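Side-chain contact in RagB/SusD domain protein (Flavobacterium johnsoniae, PDB 5J90), which binds chitin and, as the SusD homolog of a chitin utilization locus, is thought to pass chitin fragments on for uptake across the outer membrane: residues H128-T131 with D132-P136. Sequence-based numbering, arbitrary orientation.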
# COMPACT_ATOMS: atom_id res chain seq x y z
N HIS A 128 -14.27 6.43 12.56
CA HIS A 128 -12.87 6.29 12.15
C HIS A 128 -12.30 4.97 12.67
O HIS A 128 -11.49 4.32 12.01
CB HIS A 128 -11.98 7.50 12.55
CG HIS A 128 -11.46 7.45 13.95
ND1 HIS A 128 -12.20 7.87 15.04
CD2 HIS A 128 -10.27 7.03 14.45
CE1 HIS A 128 -11.48 7.71 16.15
NE2 HIS A 128 -10.31 7.21 15.81
N ARG A 129 -12.75 4.54 13.85
CA ARG A 129 -12.35 3.24 14.39
C ARG A 129 -12.78 2.11 13.46
O ARG A 129 -12.02 1.17 13.20
CB ARG A 129 -12.94 3.05 15.79
CG ARG A 129 -12.31 3.96 16.84
CD ARG A 129 -13.22 4.18 18.07
NE ARG A 129 -13.80 2.94 18.60
CZ ARG A 129 -13.20 2.13 19.47
NH1 ARG A 129 -11.98 2.38 19.92
NH2 ARG A 129 -13.82 1.03 19.89
N MET A 130 -14.00 2.21 12.94
CA MET A 130 -14.53 1.22 12.02
C MET A 130 -13.69 1.09 10.76
O MET A 130 -13.28 -0.01 10.39
CB MET A 130 -15.98 1.56 11.67
CG MET A 130 -16.72 0.43 10.95
SD MET A 130 -17.19 -0.96 12.03
CE MET A 130 -18.43 -0.18 13.07
N THR A 131 -13.40 2.21 10.09
CA THR A 131 -12.59 2.11 8.89
C THR A 131 -11.14 1.72 9.20
O THR A 131 -10.51 0.99 8.43
CB THR A 131 -12.66 3.36 8.00
OG1 THR A 131 -11.81 3.18 6.86
CG2 THR A 131 -12.18 4.60 8.73
N ASP A 132 -10.63 2.15 10.35
CA ASP A 132 -9.28 1.74 10.73
C ASP A 132 -9.18 0.24 10.98
O ASP A 132 -8.09 -0.33 10.91
CB ASP A 132 -8.81 2.51 11.96
CG ASP A 132 -8.49 3.95 11.64
OD1 ASP A 132 -8.44 4.34 10.45
OD2 ASP A 132 -8.28 4.71 12.61
N THR A 133 -10.31 -0.41 11.26
CA THR A 133 -10.35 -1.85 11.49
C THR A 133 -10.53 -2.65 10.20
O THR A 133 -9.84 -3.64 9.98
CB THR A 133 -11.45 -2.19 12.51
OG1 THR A 133 -11.13 -1.56 13.76
CG2 THR A 133 -11.57 -3.67 12.73
N PHE A 134 -11.44 -2.21 9.33
CA PHE A 134 -11.83 -2.98 8.15
C PHE A 134 -11.26 -2.48 6.82
O PHE A 134 -11.15 -3.25 5.86
CB PHE A 134 -13.36 -3.07 8.05
CG PHE A 134 -13.99 -3.86 9.16
CD1 PHE A 134 -14.00 -5.25 9.12
CD2 PHE A 134 -14.55 -3.22 10.26
CE1 PHE A 134 -14.54 -5.98 10.16
CE2 PHE A 134 -15.09 -3.95 11.31
CZ PHE A 134 -15.09 -5.34 11.25
N GLY A 135 -10.93 -1.19 6.75
CA GLY A 135 -10.56 -0.55 5.49
C GLY A 135 -11.79 0.08 4.85
O GLY A 135 -12.40 0.98 5.42
N PRO A 136 -12.20 -0.40 3.67
CA PRO A 136 -13.46 0.09 3.11
C PRO A 136 -14.61 -0.19 4.08
O PRO A 136 -14.63 -1.24 4.73
CB PRO A 136 -13.63 -0.75 1.83
CG PRO A 136 -12.21 -1.18 1.47
CD PRO A 136 -11.54 -1.40 2.80
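His128 meets Asp132 one helical turn on, its CD2 lying 3.6 Å from Asp132 OD2, which sits at the ring edge near the ring plane while the carboxylate itself is turned 81° from the imidazole. The backbone joins the same pair through Asp132 N and His128 O. Buried as it is, the carboxylate is well supplied: Arg213 forms a salt bridge to OD2, and Tyr158 and Trp501 donate to OD1; the nearby arginine would be expected to favour the charged form. Arg129 lays its CG over one face of the His128 ring, toward the rim, and offers its carbonyl to Thr133, whose OG1 stands 2.9 Å from Arg129 O. That hydroxyl reaches back because it lies anti to the carbonyl carbon of Thr133 (chi1 -63°). Main-chain bonds and the hydroxyls of Thr131 and Thr133 together hold this C-terminal turn of helix 113-134, in a SusD-like fold whose regular structure is nearly all helix; the helix gives way at Gly135. Met130 O accepts from both Phe134 N and Thr133 N, the latter from above the carbonyl plane, and Met130 SD comes obliquely to the rim of the Phe134 ring, 3.7 Å from CE2, in a Met-aromatic contact. Thr131 O takes Gly135 N at 2.8 Å, while Thr131 OG1, also bonded to Gln154, donates to Gly135 O at 2.7 Å, so one residue grips both polar backbone atoms of Gly135. A valine here, lacking the hydroxyl, would be likely to leave Gly135 O and the Gln154 amide without their mate and the turn less firmly tied. Gly135 itself has positive phi (93°), and any CB would jam against Phe134 O and Pro136 CD.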